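Local coordinates for vacuolar aminopeptidase 1 (Saccharomyces cerevisiae S288c, PDB 4R8F), which removes amino acids, preferably neutral or hydrophobic ones, from the N-terminus of peptides as a zinc-dependent vacuolar enzyme, and travels as the major cargo of the Cvt pathway, at residues 45-50 with 315-320; 92-97 with 118-123; 122-127 with 435-440. One frame throughout, in Å; residues are numbered along the deposited sequence.

Starting from the N terminus, the chain first lays down 45-50, the loop half of contact 1, whose partner on helix 309-321 comes 265 residues later. Within that span contact 2 opens and closes: 92-97 and 118-123 meet at the open end of the hairpin formed by strands 93-105 and 108-116. Contact 3 begins where contact 2 ends, sharing E122 and L123, and closes at 435-440, beyond the close of contact 1, so those two cross along the sequence. Contacts 2 and 3 touch each other and bind the antiparallel sheet and its following loop to the segment carrying the zinc ligand H435. Contact 1 lies on the opposite side of the chain's centre, beside the mixed sheet.

Contact 1: 45-50 with 315-320; sequences SNWQDS and ERSSSA
A cation-pi stack of R316 on W47 joins helix 309-321 to the loop between strands 39-40 and 56-62, beside the mixed sheet of this M18 peptidase. The guanidinium lies over one indole face, the planes 20° apart, with R316 CZ 4.2 Å from the centroid of the W47 five-membered ring. Bends at chi2 and chi3 carry the arginine's aliphatic part across the same face, and R316 CD makes a CH-pi contact 4.0 Å from the centroid of the W47 six-membered ring. Arginine suits the place by combining a greasy chain with a flat cation, tryptophan by offering a two-ring surface. R316 NH1 also gives S45 O a weak, bent hydrogen bond of 2.9 Å, while NH2 binds E43 O and the indole NE1 binds S42 O. A leucine in place of W47 would probably leave the guanidinium without its stacking face and S42 O without its donor. N46 shapes the loop through an Asx turn, OD1 accepting from Q48 N, and its ND2 binds D327 of a neighbouring subunit. A320, small enough to admit the loop backbone, brings its CB to 3.4 Å from W47 O.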
loop_
_atom_site.group_PDB
_atom_site.type_symbol
_atom_site.label_atom_id
_atom_site.label_comp_id
_atom_site.label_asym_id
_atom_site.label_seq_id
_atom_site.Cartn_x
_atom_site.Cartn_y
_atom_site.Cartn_z
ATOM N N SER A 45 -16.282 -59.943 -17.623
ATOM C CA SER A 45 -16.993 -60.973 -18.393
ATOM C C SER A 45 -18.332 -60.458 -18.905
ATOM O O SER A 45 -18.994 -59.664 -18.239
ATOM C CB SER A 45 -17.246 -62.212 -17.535
ATOM O OG SER A 45 -16.043 -62.705 -16.978
ATOM N N ASN A 46 -18.726 -60.925 -20.088
ATOM C CA ASN A 46 -20.051 -60.653 -20.636
ATOM C C ASN A 46 -21.137 -61.306 -19.777
ATOM O O ASN A 46 -20.937 -62.402 -19.257
ATOM C CB ASN A 46 -20.133 -61.156 -22.077
ATOM C CG ASN A 46 -21.524 -61.057 -22.647
ATOM O OD1 ASN A 46 -22.279 -62.019 -22.605
ATOM N ND2 ASN A 46 -21.886 -59.884 -23.158
ATOM N N TRP A 47 -22.277 -60.629 -19.632
ATOM C CA TRP A 47 -23.333 -61.044 -18.697
ATOM C C TRP A 47 -24.535 -61.761 -19.327
ATOM O O TRP A 47 -25.471 -62.117 -18.609
ATOM C CB TRP A 47 -23.863 -59.831 -17.920
ATOM C CG TRP A 47 -22.848 -59.108 -17.082
ATOM C CD1 TRP A 47 -21.569 -59.497 -16.815
ATOM C CD2 TRP A 47 -23.051 -57.884 -16.370
ATOM N NE1 TRP A 47 -20.953 -58.577 -16.007
ATOM C CE2 TRP A 47 -21.843 -57.577 -15.713
ATOM C CE3 TRP A 47 -24.134 -57.009 -16.236
ATOM C CZ2 TRP A 47 -21.687 -56.435 -14.925
ATOM C CZ3 TRP A 47 -23.980 -55.872 -15.453
ATOM C CH2 TRP A 47 -22.762 -55.595 -14.809
ATOM N N GLN A 48 -24.525 -61.978 -20.641
ATOM C CA GLN A 48 -25.649 -62.654 -21.321
ATOM C C GLN A 48 -26.155 -63.900 -20.586
ATOM O O GLN A 48 -27.358 -64.043 -20.349
ATOM C CB GLN A 48 -25.283 -63.024 -22.768
ATOM C CG GLN A 48 -26.002 -62.192 -23.823
ATOM C CD GLN A 48 -27.415 -62.684 -24.107
ATOM O OE1 GLN A 48 -27.682 -63.888 -24.073
ATOM N NE2 GLN A 48 -28.327 -61.756 -24.400
ATOM N N ASP A 49 -25.232 -64.784 -20.218
ATOM C CA ASP A 49 -25.585 -66.067 -19.608
ATOM C C ASP A 49 -25.631 -66.037 -18.076
ATOM O O ASP A 49 -25.888 -67.063 -17.448
ATOM C CB ASP A 49 -24.620 -67.154 -20.094
ATOM C CG ASP A 49 -24.715 -67.388 -21.595
ATOM O OD1 ASP A 49 -25.839 -67.338 -22.141
ATOM O OD2 ASP A 49 -23.664 -67.609 -22.235
ATOM N N SER A 50 -25.388 -64.868 -17.484
ATOM C CA SER A 50 -25.480 -64.691 -16.035
ATOM C C SER A 50 -26.800 -64.051 -15.611
ATOM O O SER A 50 -27.206 -64.187 -14.462
ATOM C CB SER A 50 -24.318 -63.833 -15.538
ATOM O OG SER A 50 -23.093 -64.310 -16.051
ATOM N N GLU A 315 -27.183 -50.773 -19.486
ATOM C CA GLU A 315 -27.125 -51.248 -20.873
ATOM C C GLU A 315 -26.860 -52.754 -20.921
ATOM O O GLU A 315 -27.515 -53.479 -21.664
ATOM C CB GLU A 315 -26.076 -50.491 -21.711
ATOM C CG GLU A 315 -25.593 -51.292 -22.926
ATOM C CD GLU A 315 -25.191 -50.435 -24.115
ATOM O OE1 GLU A 315 -24.319 -49.550 -23.959
ATOM O OE2 GLU A 315 -25.736 -50.670 -25.216
ATOM N N ARG A 316 -25.891 -53.207 -20.133
ATOM C CA ARG A 316 -25.553 -54.630 -20.045
ATOM C C ARG A 316 -26.708 -55.496 -19.567
ATOM O O ARG A 316 -26.982 -56.544 -20.146
ATOM C CB ARG A 316 -24.426 -54.845 -19.054
ATOM C CG ARG A 316 -23.082 -54.300 -19.480
ATOM C CD ARG A 316 -22.037 -55.367 -19.263
ATOM N NE ARG A 316 -20.810 -54.858 -18.690
ATOM C CZ ARG A 316 -19.755 -55.616 -18.427
ATOM N NH1 ARG A 316 -19.771 -56.923 -18.685
ATOM N NH2 ARG A 316 -18.675 -55.059 -17.903
ATOM N N SER A 317 -27.348 -55.070 -18.481
ATOM C CA SER A 317 -28.449 -55.812 -17.886
ATOM C C SER A 317 -29.596 -55.971 -18.870
ATOM O O SER A 317 -30.056 -57.078 -19.105
ATOM C CB SER A 317 -28.953 -55.107 -16.625
ATOM O OG SER A 317 -27.980 -55.140 -15.603
ATOM N N SER A 318 -30.040 -54.859 -19.446
ATOM C CA SER A 318 -31.144 -54.865 -20.397
ATOM C C SER A 318 -30.811 -55.646 -21.674
ATOM O O SER A 318 -31.700 -56.207 -22.316
ATOM C CB SER A 318 -31.543 -53.428 -20.735
ATOM O OG SER A 318 -30.450 -52.704 -21.272
ATOM N N SER A 319 -29.531 -55.679 -22.033
ATOM C CA SER A 319 -29.059 -56.466 -23.167
ATOM C C SER A 319 -29.146 -57.964 -22.877
ATOM O O SER A 319 -29.712 -58.726 -23.662
ATOM C CB SER A 319 -27.614 -56.092 -23.501
ATOM O OG SER A 319 -27.105 -56.903 -24.544
ATOM N N ALA A 320 -28.587 -58.369 -21.739
ATOM C CA ALA A 320 -28.493 -59.780 -21.353
ATOM C C ALA A 320 -29.841 -60.405 -21.000
ATOM O O ALA A 320 -30.029 -61.618 -21.107
ATOM C CB ALA A 320 -27.556 -59.915 -20.162
#

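Contact 2: 92-97 with 118-123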
loop_
_atom_site.group_PDB
_atom_site.type_symbol
_atom_site.label_atom_id
_atom_site.label_comp_id
_atom_site.label_asym_id
_atom_site.label_seq_id
_atom_site.Cartn_x
_atom_site.Cartn_y
_atom_site.Cartn_z
ATOM N N LEU A 92 -12.078 -37.335 1.998
ATOM C CA LEU A 92 -10.826 -36.605 2.121
ATOM C C LEU A 92 -9.871 -37.391 3.000
ATOM O O LEU A 92 -10.239 -37.791 4.101
ATOM C CB LEU A 92 -11.046 -35.233 2.749
ATOM C CG LEU A 92 -11.965 -34.244 2.036
ATOM C CD1 LEU A 92 -11.765 -32.870 2.652
ATOM C CD2 LEU A 92 -11.709 -34.194 0.539
ATOM N N THR A 93 -8.662 -37.625 2.502
ATOM C CA THR A 93 -7.618 -38.256 3.297
ATOM C C THR A 93 -6.233 -37.778 2.904
ATOM O O THR A 93 -6.058 -36.961 2.001
ATOM C CB THR A 93 -7.653 -39.805 3.206
ATOM O OG1 THR A 93 -7.893 -40.211 1.852
ATOM C CG2 THR A 93 -8.733 -40.381 4.125
ATOM N N VAL A 94 -5.259 -38.283 3.645
ATOM C CA VAL A 94 -3.861 -38.148 3.324
ATOM C C VAL A 94 -3.454 -39.491 2.747
ATOM O O VAL A 94 -3.844 -40.535 3.262
ATOM C CB VAL A 94 -3.058 -37.849 4.597
ATOM C CG1 VAL A 94 -1.566 -37.841 4.312
ATOM C CG2 VAL A 94 -3.513 -36.530 5.204
ATOM N N LYS A 95 -2.687 -39.464 1.668
ATOM C CA LYS A 95 -2.228 -40.683 1.037
ATOM C C LYS A 95 -0.726 -40.781 1.074
ATOM O O LYS A 95 -0.018 -39.791 0.911
ATOM C CB LYS A 95 -2.701 -40.753 -0.409
ATOM C CG LYS A 95 -4.140 -41.200 -0.529
ATOM C CD LYS A 95 -4.500 -41.515 -1.965
ATOM C CE LYS A 95 -5.966 -41.892 -2.088
ATOM N NZ LYS A 95 -6.249 -43.272 -1.597
ATOM N N LEU A 96 -0.259 -42.004 1.290
ATOM C CA LEU A 96 1.147 -42.323 1.216
ATOM C C LEU A 96 1.570 -42.118 -0.229
ATOM O O LEU A 96 0.912 -42.619 -1.142
ATOM C CB LEU A 96 1.358 -43.778 1.623
ATOM C CG LEU A 96 2.621 -44.089 2.411
ATOM C CD1 LEU A 96 2.455 -43.660 3.857
ATOM C CD2 LEU A 96 2.926 -45.573 2.320
ATOM N N LYS A 97 2.643 -41.365 -0.449
ATOM C CA LYS A 97 3.139 -41.157 -1.806
ATOM C C LYS A 97 3.751 -42.453 -2.354
ATOM O O LYS A 97 4.194 -43.300 -1.577
ATOM C CB LYS A 97 4.163 -40.023 -1.849
ATOM C CG LYS A 97 3.560 -38.639 -1.663
ATOM C CD LYS A 97 4.427 -37.580 -2.316
ATOM C CE LYS A 97 4.038 -36.178 -1.878
ATOM N NZ LYS A 97 4.892 -35.705 -0.747
ATOM N N GLY A 118 -8.271 -32.165 -1.457
ATOM C CA GLY A 118 -8.195 -30.807 -0.938
ATOM C C GLY A 118 -6.767 -30.386 -0.656
ATOM O O GLY A 118 -5.834 -31.175 -0.812
ATOM N N THR A 119 -6.599 -29.125 -0.275
ATOM C CA THR A 119 -5.365 -28.658 0.346
ATOM C C THR A 119 -5.702 -28.630 1.827
ATOM O O THR A 119 -6.406 -27.729 2.294
ATOM C CB THR A 119 -4.950 -27.265 -0.164
ATOM O OG1 THR A 119 -5.970 -26.306 0.146
ATOM C CG2 THR A 119 -4.723 -27.292 -1.673
ATOM N N LEU A 120 -5.216 -29.627 2.561
ATOM C CA LEU A 120 -5.847 -29.997 3.831
ATOM C C LEU A 120 -5.675 -29.023 5.004
ATOM O O LEU A 120 -4.768 -28.187 5.042
ATOM C CB LEU A 120 -5.488 -31.443 4.228
ATOM C CG LEU A 120 -6.620 -32.488 4.115
ATOM C CD1 LEU A 120 -7.713 -32.118 3.113
ATOM C CD2 LEU A 120 -6.058 -33.860 3.765
ATOM N N ASN A 121 -6.592 -29.176 5.953
ATOM C CA ASN A 121 -6.836 -28.215 7.018
ATOM C C ASN A 121 -5.851 -28.269 8.168
ATOM O O ASN A 121 -5.022 -29.170 8.264
ATOM C CB ASN A 121 -8.228 -28.474 7.605
ATOM C CG ASN A 121 -9.342 -28.108 6.659
ATOM O OD1 ASN A 121 -10.103 -28.968 6.214
ATOM N ND2 ASN A 121 -9.455 -26.822 6.354
ATOM N N GLU A 122 -5.991 -27.293 9.059
ATOM C CA GLU A 122 -5.355 -27.329 10.370
ATOM C C GLU A 122 -6.113 -28.336 11.242
ATOM O O GLU A 122 -5.583 -28.839 12.228
ATOM C CB GLU A 122 -5.355 -25.944 11.034
ATOM C CG GLU A 122 -5.216 -24.766 10.071
ATOM C CD GLU A 122 -4.361 -23.629 10.611
ATOM O OE1 GLU A 122 -4.186 -23.521 11.847
ATOM O OE2 GLU A 122 -3.860 -22.835 9.783
ATOM N N LEU A 123 -7.367 -28.598 10.870
ATOM C CA LEU A 123 -8.181 -29.689 11.418
ATOM C C LEU A 123 -7.522 -31.082 11.386
ATOM O O LEU A 123 -7.854 -31.929 12.210
ATOM C CB LEU A 123 -9.529 -29.752 10.685
ATOM C CG LEU A 123 -10.669 -28.788 11.056
ATOM C CD1 LEU A 123 -10.196 -27.457 11.613
ATOM C CD2 LEU A 123 -11.562 -28.536 9.849
#
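L120 reaches from the loop after strand 108-116 into the start of strand 93-105, and its two methyl groups divide the work. CD1 meets L92 CD1 at 4.1 Å, whereas CD2 rests 3.6 Å from T93 O and 4.0 Å from V94 CG2. No hydrogen bond crosses the contact; methyl groups meet methyl groups, apart from L120 CD2, which also lies on the carbonyl oxygen T93 O. Branched residues suit the place because each supplies a methyl to fill a different direction. V94 has CG1 anti to its backbone N (chi1 174°), which leaves CG2 as the branch that turns to L120. V94 CG2 also lies 4.0 Å from W124 CD1, and so sits against both leucine and indole. G118 passes alongside, its backbone N 4.5 Å from L92 CD2, and its lack of a CB leaves room for L120 CD1 beside it.

In the next shell L92 leans on the active site: its side chain touches those of the zinc ligands E296 and H435, with L92 CD1 3.4 Å from H435 CB. It is therefore a second-shell residue that probably helps to position H435. P115 packs on L120, and V113 and L237 pack on V94.

Further out, strand 93-105 is held in the antiparallel sheet between strands 108-116 and 230-239, T93 pairing through its backbone with Y116 of the first and V94 with L237 of the second, while the 118-123 loop leads on to strand 129-137.

Contact 3: 122-127 with 435-440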
loop_
_atom_site.group_PDB
_atom_site.type_symbol
_atom_site.label_atom_id
_atom_site.label_comp_id
_atom_site.label_asym_id
_atom_site.label_seq_id
_atom_site.Cartn_x
_atom_site.Cartn_y
_atom_site.Cartn_z
ATOM N N GLU A 122 -5.991 -27.293 9.059
ATOM C CA GLU A 122 -5.355 -27.329 10.370
ATOM C C GLU A 122 -6.113 -28.336 11.242
ATOM O O GLU A 122 -5.583 -28.839 12.228
ATOM C CB GLU A 122 -5.355 -25.944 11.034
ATOM C CG GLU A 122 -5.216 -24.766 10.071
ATOM C CD GLU A 122 -4.361 -23.629 10.611
ATOM O OE1 GLU A 122 -4.186 -23.521 11.847
ATOM O OE2 GLU A 122 -3.860 -22.835 9.783
ATOM N N LEU A 123 -7.367 -28.598 10.870
ATOM C CA LEU A 123 -8.181 -29.689 11.418
ATOM C C LEU A 123 -7.522 -31.082 11.386
ATOM O O LEU A 123 -7.854 -31.929 12.210
ATOM C CB LEU A 123 -9.529 -29.752 10.685
ATOM C CG LEU A 123 -10.669 -28.788 11.056
ATOM C CD1 LEU A 123 -10.196 -27.457 11.613
ATOM C CD2 LEU A 123 -11.562 -28.536 9.849
ATOM N N TRP A 124 -6.614 -31.323 10.443
ATOM C CA TRP A 124 -5.858 -32.590 10.393
ATOM C C TRP A 124 -4.666 -32.647 11.358
ATOM O O TRP A 124 -4.048 -33.699 11.519
ATOM C CB TRP A 124 -5.370 -32.889 8.962
ATOM C CG TRP A 124 -6.231 -33.869 8.237
ATOM C CD1 TRP A 124 -5.966 -35.194 8.012
ATOM C CD2 TRP A 124 -7.509 -33.612 7.659
ATOM N NE1 TRP A 124 -7.003 -35.772 7.319
ATOM C CE2 TRP A 124 -7.964 -34.822 7.091
ATOM C CE3 TRP A 124 -8.315 -32.475 7.563
ATOM C CZ2 TRP A 124 -9.192 -34.925 6.438
ATOM C CZ3 TRP A 124 -9.533 -32.575 6.913
ATOM C CH2 TRP A 124 -9.962 -33.794 6.358
ATOM N N LEU A 125 -4.341 -31.525 11.992
ATOM C CA LEU A 125 -3.215 -31.468 12.925
ATOM C C LEU A 125 -3.570 -32.085 14.276
ATOM O O LEU A 125 -4.676 -31.895 14.786
ATOM C CB LEU A 125 -2.760 -30.023 13.126
ATOM C CG LEU A 125 -2.273 -29.292 11.872
ATOM C CD1 LEU A 125 -2.213 -27.795 12.126
ATOM C CD2 LEU A 125 -0.914 -29.816 11.436
ATOM N N ASP A 126 -2.618 -32.822 14.840
ATOM C CA ASP A 126 -2.762 -33.431 16.160
ATOM C C ASP A 126 -3.992 -34.324 16.250
ATOM O O ASP A 126 -4.794 -34.215 17.182
ATOM C CB ASP A 126 -2.795 -32.353 17.248
ATOM C CG ASP A 126 -1.595 -31.419 17.183
ATOM O OD1 ASP A 126 -0.527 -31.831 16.675
ATOM O OD2 ASP A 126 -1.723 -30.264 17.637
ATOM N N ARG A 127 -4.125 -35.199 15.256
ATOM C CA ARG A 127 -5.149 -36.231 15.242
ATOM C C ARG A 127 -4.432 -37.571 15.117
ATOM O O ARG A 127 -3.431 -37.677 14.416
ATOM C CB ARG A 127 -6.102 -36.023 14.066
ATOM C CG ARG A 127 -6.773 -34.654 14.016
ATOM C CD ARG A 127 -8.085 -34.599 14.784
ATOM N NE ARG A 127 -8.739 -33.298 14.634
ATOM C CZ ARG A 127 -9.953 -32.991 15.095
ATOM N NH1 ARG A 127 -10.686 -33.885 15.747
ATOM N NH2 ARG A 127 -10.445 -31.775 14.897
ATOM N N HIS A 435 -16.015 -31.738 5.196
ATOM C CA HIS A 435 -14.581 -31.707 4.873
ATOM C C HIS A 435 -13.668 -31.395 6.074
ATOM O O HIS A 435 -12.492 -31.064 5.900
ATOM C CB HIS A 435 -14.293 -30.768 3.693
ATOM C CG HIS A 435 -14.829 -31.273 2.390
ATOM N ND1 HIS A 435 -15.055 -30.451 1.306
ATOM C CD2 HIS A 435 -15.191 -32.520 1.999
ATOM C CE1 HIS A 435 -15.522 -31.172 0.301
ATOM N NE2 HIS A 435 -15.618 -32.429 0.698
ATOM N N SER A 436 -14.209 -31.513 7.285
ATOM C CA SER A 436 -13.390 -31.629 8.472
ATOM C C SER A 436 -13.004 -33.089 8.583
ATOM O O SER A 436 -13.619 -33.946 7.956
ATOM C CB SER A 436 -14.166 -31.214 9.724
ATOM O OG SER A 436 -13.386 -31.396 10.889
ATOM N N ILE A 437 -11.979 -33.368 9.380
ATOM C CA ILE A 437 -11.571 -34.739 9.649
ATOM C C ILE A 437 -12.600 -35.440 10.541
ATOM O O ILE A 437 -12.671 -36.666 10.552
ATOM C CB ILE A 437 -10.166 -34.794 10.287
ATOM C CG1 ILE A 437 -9.553 -36.186 10.090
ATOM C CG2 ILE A 437 -10.212 -34.379 11.760
ATOM C CD1 ILE A 437 -8.175 -36.347 10.693
ATOM N N ARG A 438 -13.378 -34.657 11.290
ATOM C CA ARG A 438 -14.480 -35.174 12.097
ATOM C C ARG A 438 -15.677 -34.244 11.930
ATOM O O ARG A 438 -15.598 -33.067 12.283
ATOM C CB ARG A 438 -14.065 -35.250 13.568
ATOM C CG ARG A 438 -14.891 -36.205 14.419
ATOM C CD ARG A 438 -14.291 -36.323 15.811
ATOM N NE ARG A 438 -15.039 -37.232 16.684
ATOM C CZ ARG A 438 -14.906 -38.558 16.707
ATOM N NH1 ARG A 438 -14.055 -39.179 15.892
ATOM N NH2 ARG A 438 -15.634 -39.274 17.558
ATOM N N ALA A 439 -16.771 -34.769 11.384
ATOM C CA ALA A 439 -17.960 -33.971 11.076
ATOM C C ALA A 439 -19.087 -34.322 12.032
ATOM O O ALA A 439 -18.953 -35.239 12.843
ATOM C CB ALA A 439 -18.397 -34.212 9.636
ATOM N N ALA A 440 -20.193 -33.591 11.934
ATOM C CA ALA A 440 -21.345 -33.827 12.794
ATOM C C ALA A 440 -22.644 -33.863 12.002
ATOM O O ALA A 440 -22.773 -33.228 10.956
ATOM C CB ALA A 440 -21.424 -32.760 13.871
#
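I437 splits its two branches between an indole and a guanidinium, the ethyl arm lying on W124 and the CG2 methyl on R127. It belongs to the loop that follows the zinc ligand H435 and leads into strand 439-442, and it meets the loop before strand 129-137. With CG1 anti to the backbone N (chi1 -159°), CD1 is carried over one face of W124, a CH-pi contact 3.7 Å from the centroid of the five-membered ring. I437 CG2 stands over a face of the R127 guanidinium, 3.4 Å from R127 NE. That guanidinium is steadied by a bond within its own loop, R127 NE to L123 O at 2.9 Å. A beta-branched, apolar residue suits this place because it can serve both flat surfaces at once.

At the edge of the indole, in its plane, H435 O lies 3.5 Å from W124 CZ3, so the tryptophan backs the main chain of a zinc ligand. The site also lies at a reciprocal subunit interface: S436 OG bonds D126 of a neighbouring subunit, R127 NH1 bonds the D126 carbonyl there, and R438 forms a salt bridge with its D128. Those partners, with K242 O for R438, probably ease the closeness of two arginines. L123 CD2 lies 3.5 Å from S436 OG, the oxygen that closes an ST turn by accepting from R438 N at 3.3 Å, nearly straight at 162°.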